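Local coordinates for protein ribonucleoside-diphosphate reductase subunit beta (Clostridium botulinum, PDB 6ZJK) that provides the diiron-carrying small subunit of ribonucleotide reductase, probably generating the radical with which its partner subunit reduces ribonucleoside diphosphates to deoxyribonucleotides, at residues 200-203 and 204-208; 274-277 and 278-282; 101-104 and 105-108; 124-127 and 128-132. All blocks are in the same frame, centred on the assembly; numbering follows the deposited sequence.

All four contacts are short lengths of helix, about two turns each, in an all-helical subunit, differing in surroundings. Contacts 1 and 3 are wholly buried and each brings a carboxylate to the diiron centre: Glu204 to one iron, Asp107 to the other, with one water lying within bonding distance of both metals. Phe208 of contact 1 packs on Leu106 and Asp107 of contact 3. Contact 2, partly exposed on helix 262-287, binds no metal but touches contact 1 through Glu279 and contact 3 through Trp282. Contact 4, also buried, touches none of the others, its centre about 30 Å from that of contact 2. Contacts 3 and 4 meet the second subunit through polar bonds and apolar packing.

Contact 1: 200-203 and 204-208; sequences NYIL and EGIYF. With FE (Fe (III) ion), chain G.
Leu203 and Tyr207 meet at about a right angle on one side of helix 190-220, Leu203 CA and CB lying along Tyr207 CD2 at 3.5 and 4.0 Å. Ile202 meets the same ring nearer its hydroxyl end: CG2, anti to the backbone N, is 3.8 Å from Tyr207 CZ and makes an off-centre CH-pi contact, 4.2 Å from the ring centroid. Arg173 adds a cation-pi contact to this ring. Leu203 also sends CD2 to the edge of the Phe208 ring, in its plane, 4.0 Å from Phe208 CD2. The backbone between these groups is not regular. Gly205 N still bonds Tyr201 O at 3.0 Å and Ile206 N bonds Ile202 O at 2.9 Å, but Leu203 O receives weak bonds from both Tyr207 N and Phe208 N, the signature of a wider pi-type turn at 204-207. Glu204 leaves this turn with its CG beside the backbone N (chi1 -53°) and its chain extended, putting OE2 2.1 Å from the iron. Glu137, Glu238 and His241 bind the same metal. A helix widened beside a carboxylate ligand, within a helical bundle, forms part of the diiron site of this ribonucleotide reductase small subunit.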
loop_
_atom_site.group_PDB
_atom_site.type_symbol
_atom_site.label_atom_id
_atom_site.label_comp_id
_atom_site.label_asym_id
_atom_site.label_seq_id
_atom_site.Cartn_x
_atom_site.Cartn_y
_atom_site.Cartn_z
ATOM N N ASN A 200 -1.398 -6.540 -16.446
ATOM C CA ASN A 200 -1.867 -6.798 -15.133
ATOM C C ASN A 200 -3.068 -7.666 -15.119
ATOM O O ASN A 200 -3.144 -8.548 -14.359
ATOM C CB ASN A 200 -2.329 -5.502 -14.541
ATOM C CG ASN A 200 -1.437 -4.990 -13.496
ATOM O OD1 ASN A 200 -1.445 -5.468 -12.415
ATOM N ND2 ASN A 200 -0.668 -3.999 -13.824
ATOM N N TYR A 201 -4.060 -7.342 -15.938
ATOM C CA TYR A 201 -5.305 -8.086 -16.022
ATOM C C TYR A 201 -5.036 -9.537 -16.385
ATOM O O TYR A 201 -5.544 -10.415 -15.799
ATOM C CB TYR A 201 -6.290 -7.385 -16.986
ATOM C CG TYR A 201 -7.645 -7.996 -17.121
ATOM C CD1 TYR A 201 -8.416 -8.212 -16.052
ATOM C CD2 TYR A 201 -8.151 -8.343 -18.351
ATOM C CE1 TYR A 201 -9.623 -8.799 -16.171
ATOM C CE2 TYR A 201 -9.374 -8.910 -18.475
ATOM C CZ TYR A 201 -10.106 -9.123 -17.381
ATOM O OH TYR A 201 -11.281 -9.685 -17.415
ATOM N N ILE A 202 -4.171 -9.757 -17.338
ATOM C CA ILE A 202 -3.801 -11.100 -17.733
ATOM C C ILE A 202 -3.136 -11.853 -16.587
ATOM O O ILE A 202 -3.544 -12.905 -16.260
ATOM C CB ILE A 202 -2.897 -11.077 -18.945
ATOM C CG1 ILE A 202 -3.700 -10.711 -20.169
ATOM C CG2 ILE A 202 -2.244 -12.415 -19.133
ATOM C CD1 ILE A 202 -2.882 -10.211 -21.299
ATOM N N LEU A 203 -2.183 -11.213 -15.948
ATOM C CA LEU A 203 -1.444 -11.783 -14.837
ATOM C C LEU A 203 -2.324 -12.314 -13.764
ATOM O O LEU A 203 -2.211 -13.404 -13.399
ATOM C CB LEU A 203 -0.448 -10.796 -14.295
ATOM C CG LEU A 203 0.362 -11.160 -13.051
ATOM C CD1 LEU A 203 1.585 -10.313 -12.955
ATOM C CD2 LEU A 203 -0.391 -11.140 -11.776
ATOM N N GLU A 204 -3.276 -11.540 -13.344
ATOM C CA GLU A 204 -4.193 -11.910 -12.310
ATOM C C GLU A 204 -5.297 -12.839 -12.687
ATOM O O GLU A 204 -5.684 -13.642 -11.922
ATOM C CB GLU A 204 -4.800 -10.636 -11.800
ATOM C CG GLU A 204 -3.711 -9.665 -11.406
ATOM C CD GLU A 204 -4.075 -8.701 -10.322
ATOM O OE1 GLU A 204 -4.946 -7.911 -10.588
ATOM O OE2 GLU A 204 -3.467 -8.735 -9.248
ATOM N N GLY A 205 -5.836 -12.681 -13.874
ATOM C CA GLY A 205 -6.945 -13.507 -14.300
ATOM C C GLY A 205 -6.555 -14.791 -14.984
ATOM O O GLY A 205 -7.425 -15.636 -15.224
ATOM N N ILE A 206 -5.271 -14.967 -15.314
ATOM C CA ILE A 206 -4.829 -16.169 -16.024
ATOM C C ILE A 206 -3.695 -16.878 -15.278
ATOM O O ILE A 206 -3.829 -18.054 -14.919
ATOM C CB ILE A 206 -4.401 -15.834 -17.459
ATOM C CG1 ILE A 206 -5.578 -15.207 -18.234
ATOM C CG2 ILE A 206 -3.899 -17.106 -18.181
ATOM C CD1 ILE A 206 -6.784 -16.127 -18.386
ATOM N N TYR A 207 -2.579 -16.176 -15.027
ATOM C CA TYR A 207 -1.405 -16.854 -14.465
ATOM C C TYR A 207 -1.698 -17.375 -13.064
ATOM O O TYR A 207 -1.400 -18.530 -12.757
ATOM C CB TYR A 207 -0.177 -15.929 -14.443
ATOM C CG TYR A 207 0.222 -15.356 -15.795
ATOM C CD1 TYR A 207 -0.129 -15.991 -16.978
ATOM C CD2 TYR A 207 0.932 -14.160 -15.882
ATOM C CE1 TYR A 207 0.225 -15.457 -18.215
ATOM C CE2 TYR A 207 1.291 -13.620 -17.114
ATOM C CZ TYR A 207 0.931 -14.272 -18.275
ATOM O OH TYR A 207 1.278 -13.753 -19.508
ATOM N N PHE A 208 -2.387 -16.581 -12.282
ATOM C CA PHE A 208 -2.672 -16.984 -10.968
ATOM C C PHE A 208 -3.661 -18.107 -10.900
ATOM O O PHE A 208 -3.536 -18.934 -10.078
ATOM C CB PHE A 208 -3.036 -15.803 -10.053
ATOM C CG PHE A 208 -1.925 -15.370 -9.177
ATOM C CD1 PHE A 208 -1.644 -16.024 -8.028
ATOM C CD2 PHE A 208 -1.150 -14.357 -9.531
ATOM C CE1 PHE A 208 -0.596 -15.640 -7.262
ATOM C CE2 PHE A 208 -0.090 -13.976 -8.783
ATOM C CZ PHE A 208 0.177 -14.624 -7.650
HETATM FE FE FE G . -3.448 -9.757 -7.367
HETATM O O HOH W 1 -3.938 -11.147 -5.789
#

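Contact 2: 274-277 and 278-282; sequences MGVE and HEIQW
Met274 O accepts the shortest backbone bond here, from His278 N at 2.9 Å and almost straight, with an N-H...O angle of 177°. The same oxygen lies over one face of the His278 imidazole, 3.4 Å above its plane and offset toward the rim. His278 CG is anti to its carbonyl carbon (chi1 -69°), which carries the ring back over the preceding turn; Phe176 meets that ring edge-to-face. Three further bonds continue the regular alpha-helical pattern, among them Glu279 N to Gly275 O at 3.0 Å and Ile280 N to Val276 O at 3.1 Å. On the buried side Val276 and Ile280 lie side by side and point the same way, CG1 of Val276 3.9 Å from CD1 of Ile280; both also pack on Ile303 of helix 296-313. The acidic side chains find partners outside this part of the helix. Glu277 forms a salt bridge with Arg273, one turn earlier, whereas the bent chain of Glu279 carries its carboxylate to Arg173 and Ser210. The chemistry is therefore divided by face: aliphatic carbons pack against a neighbouring helix, while the buried Glu279 carboxylate has both oxygens hydrogen-bonded and its charge probably balanced by Arg173.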
loop_
_atom_site.group_PDB
_atom_site.type_symbol
_atom_site.label_atom_id
_atom_site.label_comp_id
_atom_site.label_asym_id
_atom_site.label_seq_id
_atom_site.Cartn_x
_atom_site.Cartn_y
_atom_site.Cartn_z
ATOM N N MET A 274 -1.087 -14.706 -26.412
ATOM C CA MET A 274 0.220 -15.170 -26.060
ATOM C C MET A 274 0.291 -15.550 -24.612
ATOM O O MET A 274 0.747 -16.595 -24.272
ATOM C CB MET A 274 1.209 -14.070 -26.260
ATOM C CG MET A 274 1.476 -13.661 -27.677
ATOM S SD MET A 274 2.490 -14.821 -28.599
ATOM C CE MET A 274 2.500 -14.020 -30.185
ATOM N N GLY A 275 -0.363 -14.876 -23.701
ATOM C CA GLY A 275 -0.395 -15.259 -22.328
ATOM C C GLY A 275 -0.972 -16.607 -22.139
ATOM O O GLY A 275 -0.469 -17.329 -21.365
ATOM N N VAL A 276 -2.049 -16.912 -22.825
ATOM C CA VAL A 276 -2.665 -18.209 -22.795
ATOM C C VAL A 276 -1.687 -19.281 -23.287
ATOM O O VAL A 276 -1.565 -20.280 -22.706
ATOM C CB VAL A 276 -3.956 -18.259 -23.627
ATOM C CG1 VAL A 276 -4.563 -19.615 -23.604
ATOM C CG2 VAL A 276 -4.972 -17.257 -23.132
ATOM N N GLU A 277 -0.986 -19.018 -24.352
ATOM C CA GLU A 277 -0.064 -19.969 -24.908
ATOM C C GLU A 277 1.079 -20.246 -23.946
ATOM O O GLU A 277 1.393 -21.352 -23.690
ATOM C CB GLU A 277 0.392 -19.514 -26.275
ATOM C CG GLU A 277 -0.540 -19.948 -27.400
ATOM C CD GLU A 277 -0.313 -19.192 -28.688
ATOM O OE1 GLU A 277 0.818 -18.796 -28.940
ATOM O OE2 GLU A 277 -1.273 -18.964 -29.444
ATOM N N HIS A 278 1.652 -19.209 -23.389
ATOM C CA HIS A 278 2.682 -19.338 -22.403
ATOM C C HIS A 278 2.237 -20.121 -21.179
ATOM O O HIS A 278 2.902 -20.991 -20.774
ATOM C CB HIS A 278 3.147 -17.988 -21.925
ATOM C CG HIS A 278 3.900 -17.203 -22.928
ATOM N ND1 HIS A 278 4.340 -15.934 -22.684
ATOM C CD2 HIS A 278 4.287 -17.491 -24.183
ATOM C CE1 HIS A 278 4.969 -15.472 -23.736
ATOM N NE2 HIS A 278 4.954 -16.400 -24.661
ATOM N N GLU A 279 1.093 -19.827 -20.614
ATOM C CA GLU A 279 0.622 -20.460 -19.387
ATOM C C GLU A 279 0.317 -21.943 -19.596
ATOM O O GLU A 279 0.554 -22.763 -18.704
ATOM C CB GLU A 279 -0.592 -19.696 -18.855
ATOM C CG GLU A 279 -1.030 -20.106 -17.485
ATOM C CD GLU A 279 0.099 -19.991 -16.441
ATOM O OE1 GLU A 279 0.898 -19.022 -16.472
ATOM O OE2 GLU A 279 0.221 -20.916 -15.618
ATOM N N ILE A 280 -0.226 -22.307 -20.755
ATOM C CA ILE A 280 -0.474 -23.719 -21.050
ATOM C C ILE A 280 0.845 -24.480 -21.134
ATOM O O ILE A 280 1.012 -25.562 -20.550
ATOM C CB ILE A 280 -1.271 -23.853 -22.356
ATOM C CG1 ILE A 280 -2.693 -23.315 -22.188
ATOM C CG2 ILE A 280 -1.324 -25.306 -22.799
ATOM C CD1 ILE A 280 -3.510 -23.332 -23.491
ATOM N N GLN A 281 1.788 -23.932 -21.898
ATOM C CA GLN A 281 3.065 -24.628 -22.018
ATOM C C GLN A 281 3.800 -24.708 -20.681
ATOM O O GLN A 281 4.316 -25.766 -20.315
ATOM C CB GLN A 281 3.909 -23.876 -23.031
ATOM C CG GLN A 281 4.821 -24.710 -23.849
ATOM C CD GLN A 281 5.669 -23.845 -24.748
ATOM O OE1 GLN A 281 6.070 -24.271 -25.848
ATOM N NE2 GLN A 281 5.905 -22.617 -24.324
ATOM N N TRP A 282 3.689 -23.703 -19.800
ATOM C CA TRP A 282 4.282 -23.750 -18.466
ATOM C C TRP A 282 3.576 -24.781 -17.598
ATOM O O TRP A 282 4.232 -25.565 -16.902
ATOM C CB TRP A 282 4.207 -22.357 -17.823
ATOM C CG TRP A 282 4.467 -22.306 -16.328
ATOM C CD1 TRP A 282 3.533 -22.178 -15.341
ATOM C CD2 TRP A 282 5.744 -22.344 -15.663
ATOM N NE1 TRP A 282 4.142 -22.144 -14.106
ATOM C CE2 TRP A 282 5.497 -22.245 -14.276
ATOM C CE3 TRP A 282 7.066 -22.458 -16.104
ATOM C CZ2 TRP A 282 6.526 -22.262 -13.326
ATOM C CZ3 TRP A 282 8.094 -22.478 -15.154
ATOM C CH2 TRP A 282 7.814 -22.379 -13.784
#

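Contact 3: 101-104 and 105-108; sequences SFLN and FLDS. With FE (Fe (III) ion), chain H.
One carboxylate ligand of the diiron site stands on this part of helix 90-118: Asp107 binds an iron through OD1 at 2.2 Å, and a water lies 2.4 Å from the metal. Glu137 and His140 complete the protein ligands of this iron. Asp107 CG is anti to the carbonyl carbon (chi1 -76°), directing the carboxylate out of the helix, and OD2 is hydrogen-bonded to Tyr144, a second-shell contact that should help fix its rotation. At the base of the ligand, Asp107 N bonds Leu103 O at 3.1 Å with an N-H...O angle of 170°. Nearer residue 101 the packing is apolar. Leu106 lies over one face of the Phe102 ring, CG 4.2 Å from the centroid and 16° off the ring normal, a CH-pi contact. Its two methyls spread over the outer end of the same face: Leu106 CD1 is 3.7 Å from Phe102 CE2, and CD2 touches CZ. Leu103 CD2 also touches Leu106 CD1, at 4.1 Å. The polar side centres on Asn104 O, which receives Ser108 N at 3.1 Å and Ser108 OG at 2.9 Å from opposite faces of its carbonyl plane. That serine oxygen also bonds the backbone N of Arg49 of the second subunit, and the backbone O of the same Arg49 accepts from Asn104 ND2. Asn104 ND2, Asn104 O and Ser108 OG thereby find partners within a buried subunit interface, while iron coordination and the tyrosine bond divide the two oxygens of Asp107 between metal and protein.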
loop_
_atom_site.group_PDB
_atom_site.type_symbol
_atom_site.label_atom_id
_atom_site.label_comp_id
_atom_site.label_asym_id
_atom_site.label_seq_id
_atom_site.Cartn_x
_atom_site.Cartn_y
_atom_site.Cartn_z
ATOM N N SER A 101 7.746 -20.774 -6.561
ATOM C CA SER A 101 8.737 -19.732 -6.819
ATOM C C SER A 101 8.255 -18.785 -7.916
ATOM O O SER A 101 8.414 -17.563 -7.806
ATOM C CB SER A 101 10.076 -20.350 -7.192
ATOM O OG SER A 101 10.931 -19.383 -7.771
ATOM N N PHE A 102 7.508 -19.261 -8.911
ATOM C CA PHE A 102 6.935 -18.389 -9.935
ATOM C C PHE A 102 5.900 -17.439 -9.355
ATOM O O PHE A 102 5.917 -16.237 -9.651
ATOM C CB PHE A 102 6.305 -19.243 -11.037
ATOM C CG PHE A 102 5.667 -18.446 -12.130
ATOM C CD1 PHE A 102 6.417 -17.561 -12.897
ATOM C CD2 PHE A 102 4.315 -18.579 -12.393
ATOM C CE1 PHE A 102 5.826 -16.828 -13.909
ATOM C CE2 PHE A 102 3.717 -17.839 -13.409
ATOM C CZ PHE A 102 4.484 -16.974 -14.173
ATOM N N LEU A 103 5.007 -17.942 -8.502
ATOM C CA LEU A 103 3.983 -17.074 -7.940
ATOM C C LEU A 103 4.600 -15.986 -7.052
ATOM O O LEU A 103 4.147 -14.830 -7.071
ATOM C CB LEU A 103 2.965 -17.912 -7.162
ATOM C CG LEU A 103 2.180 -18.973 -7.945
ATOM C CD1 LEU A 103 1.060 -19.584 -7.099
ATOM C CD2 LEU A 103 1.629 -18.440 -9.280
ATOM N N ASN A 104 5.669 -16.318 -6.320
ATOM C CA ASN A 104 6.353 -15.314 -5.499
ATOM C C ASN A 104 6.952 -14.217 -6.364
ATOM O O ASN A 104 6.975 -13.046 -5.969
ATOM C CB ASN A 104 7.460 -15.970 -4.647
ATOM C CG ASN A 104 8.061 -15.007 -3.602
ATOM O OD1 ASN A 104 7.361 -14.468 -2.743
ATOM N ND2 ASN A 104 9.361 -14.804 -3.677
ATOM N N PHE A 105 7.457 -14.576 -7.538
ATOM C CA PHE A 105 7.902 -13.560 -8.478
ATOM C C PHE A 105 6.734 -12.677 -8.924
ATOM O O PHE A 105 6.881 -11.450 -9.024
ATOM C CB PHE A 105 8.571 -14.218 -9.689
ATOM C CG PHE A 105 8.625 -13.322 -10.887
ATOM C CD1 PHE A 105 9.685 -12.441 -11.055
ATOM C CD2 PHE A 105 7.590 -13.321 -11.829
ATOM C CE1 PHE A 105 9.725 -11.600 -12.158
ATOM C CE2 PHE A 105 7.622 -12.477 -12.913
ATOM C CZ PHE A 105 8.687 -11.622 -13.088
ATOM N N LEU A 106 5.561 -13.254 -9.140
ATOM C CA LEU A 106 4.408 -12.494 -9.625
ATOM C C LEU A 106 3.946 -11.403 -8.657
ATOM O O LEU A 106 3.831 -10.301 -9.008
ATOM C CB LEU A 106 3.271 -13.404 -10.026
ATOM C CG LEU A 106 3.438 -14.300 -11.232
ATOM C CD1 LEU A 106 2.193 -15.029 -11.562
ATOM C CD2 LEU A 106 4.069 -13.688 -12.429
ATOM N N ASP A 107 3.735 -11.780 -7.427
ATOM C CA ASP A 107 3.343 -10.878 -6.414
ATOM C C ASP A 107 4.451 -9.861 -6.112
ATOM O O ASP A 107 4.152 -8.766 -5.807
ATOM C CB ASP A 107 2.908 -11.597 -5.184
ATOM C CG ASP A 107 1.535 -12.207 -5.301
ATOM O OD1 ASP A 107 0.581 -11.562 -5.673
ATOM O OD2 ASP A 107 1.383 -13.342 -4.968
ATOM N N SER A 108 5.717 -10.231 -6.229
ATOM C CA SER A 108 6.774 -9.311 -6.000
ATOM C C SER A 108 6.758 -8.229 -7.040
ATOM O O SER A 108 6.888 -7.117 -6.720
ATOM C CB SER A 108 8.139 -10.002 -5.922
ATOM O OG SER A 108 8.266 -10.731 -4.748
HETATM FE FE FE H . -1.604 -11.589 -5.358
HETATM O O HOH W 1 -3.938 -11.147 -5.789
#

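Contact 4: 124-127 and 128-132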
loop_
_atom_site.group_PDB
_atom_site.type_symbol
_atom_site.label_atom_id
_atom_site.label_comp_id
_atom_site.label_asym_id
_atom_site.label_seq_id
_atom_site.Cartn_x
_atom_site.Cartn_y
_atom_site.Cartn_z
ATOM N N ALA A 124 -8.526 9.985 -7.059
ATOM C CA ALA A 124 -7.999 9.544 -5.769
ATOM C C ALA A 124 -8.719 8.308 -5.250
ATOM O O ALA A 124 -8.105 7.469 -4.583
ATOM C CB ALA A 124 -8.102 10.669 -4.735
ATOM N N GLU A 125 -10.008 8.170 -5.541
ATOM C CA GLU A 125 -10.724 7.008 -5.031
ATOM C C GLU A 125 -10.239 5.722 -5.700
ATOM O O GLU A 125 -10.287 4.654 -5.078
ATOM C CB GLU A 125 -12.241 7.178 -5.216
ATOM C CG GLU A 125 -12.735 7.205 -6.682
ATOM C CD GLU A 125 -12.844 8.613 -7.263
ATOM O OE1 GLU A 125 -11.993 9.471 -6.937
ATOM O OE2 GLU A 125 -13.781 8.864 -8.061
ATOM N N VAL A 126 -9.719 5.804 -6.933
ATOM C CA VAL A 126 -9.108 4.648 -7.585
ATOM C C VAL A 126 -7.697 4.390 -7.048
ATOM O O VAL A 126 -7.274 3.233 -6.927
ATOM C CB VAL A 126 -9.109 4.819 -9.119
ATOM C CG1 VAL A 126 -8.382 3.604 -9.825
ATOM C CG2 VAL A 126 -10.540 4.955 -9.642
ATOM N N SER A 127 -6.925 5.461 -6.825
ATOM C CA SER A 127 -5.596 5.308 -6.218
ATOM C C SER A 127 -5.659 4.683 -4.826
ATOM O O SER A 127 -4.769 3.910 -4.447
ATOM C CB SER A 127 -4.878 6.650 -6.171
ATOM O OG SER A 127 -4.367 6.941 -7.462
ATOM N N SER A 128 -6.660 5.046 -4.030
ATOM C CA SER A 128 -6.842 4.358 -2.758
ATOM C C SER A 128 -6.971 2.857 -2.963
ATOM O O SER A 128 -6.358 2.068 -2.242
ATOM C CB SER A 128 -8.062 4.890 -2.032
ATOM O OG SER A 128 -7.834 6.230 -1.660
ATOM N N LEU A 129 -7.751 2.423 -3.924
ATOM C CA LEU A 129 -7.947 1.002 -4.124
ATOM C C LEU A 129 -6.696 0.305 -4.597
ATOM O O LEU A 129 -6.434 -0.756 -4.219
ATOM C CB LEU A 129 -9.135 0.707 -5.022
ATOM C CG LEU A 129 -10.549 1.180 -4.700
ATOM C CD1 LEU A 129 -11.494 1.066 -5.860
ATOM C CD2 LEU A 129 -11.155 0.574 -3.495
ATOM N N LEU A 130 -5.940 0.934 -5.452
ATOM C CA LEU A 130 -4.696 0.308 -5.891
ATOM C C LEU A 130 -3.690 0.190 -4.751
ATOM O O LEU A 130 -2.900 -0.768 -4.725
ATOM C CB LEU A 130 -4.082 1.084 -7.061
ATOM C CG LEU A 130 -4.838 1.064 -8.399
ATOM C CD1 LEU A 130 -4.287 2.144 -9.305
ATOM C CD2 LEU A 130 -4.708 -0.289 -9.083
ATOM N N ASN A 131 -3.687 1.153 -3.819
ATOM C CA ASN A 131 -2.818 1.062 -2.643
ATOM C C ASN A 131 -3.244 -0.090 -1.738
ATOM O O ASN A 131 -2.398 -0.782 -1.165
ATOM C CB ASN A 131 -2.859 2.367 -1.835
ATOM C CG ASN A 131 -2.099 3.502 -2.485
ATOM O OD1 ASN A 131 -1.213 3.290 -3.305
ATOM N ND2 ASN A 131 -2.416 4.726 -2.077
ATOM N N ILE A 132 -4.522 -0.333 -1.620
ATOM C CA ILE A 132 -4.957 -1.447 -0.845
ATOM C C ILE A 132 -4.529 -2.738 -1.563
ATOM O O ILE A 132 -4.169 -3.686 -0.961
ATOM C CB ILE A 132 -6.450 -1.457 -0.676
ATOM C CG1 ILE A 132 -6.930 -0.202 0.039
ATOM C CG2 ILE A 132 -6.899 -2.639 0.102
ATOM C CD1 ILE A 132 -8.424 -0.104 0.187
#
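Backbone hydrogen bonds knit the first turns of helix 124-151, with Ser128 N to Ala124 O at 2.9 Å, Leu130 N to Val126 O at 3.0 Å and Asn131 N to Ser127 O at 3.0 Å. Beside the backbone carbonyl of Glu125 lies a side-chain carbon, Leu129 CG, 3.5 Å from Glu125 O. Apolar contact between the segments is slight: Val126 CG1 lies 4.4 Å from Leu130 CD1, a loose touch one turn apart. These aliphatic groups turn mainly to other helices: Val126, Leu129 and Leu130 pack on helix 225-255, and Leu129 also on helix 58-68, so this end of the helix is built into the helical bundle of the small subunit; two of the iron ligands, Glu137 and His140, lie further along this same helix. The polar side chains bond outside these segments. Ser128 OG, anti to its carbonyl carbon (chi1 -66°), folds back to 3.2 Å from Ala124 O and bonds Glu138 of the second subunit. Asn131 ND2 bonds the other carboxylate oxygen of that Glu138, so one acidic group from across the dimer interface is gripped by two residues of this part of the helix. Glu125 faces the chain's own N-terminal region, its carboxylate accepting from Thr37 OG1 and from the backbone N atoms of Lys55 and Tyr56.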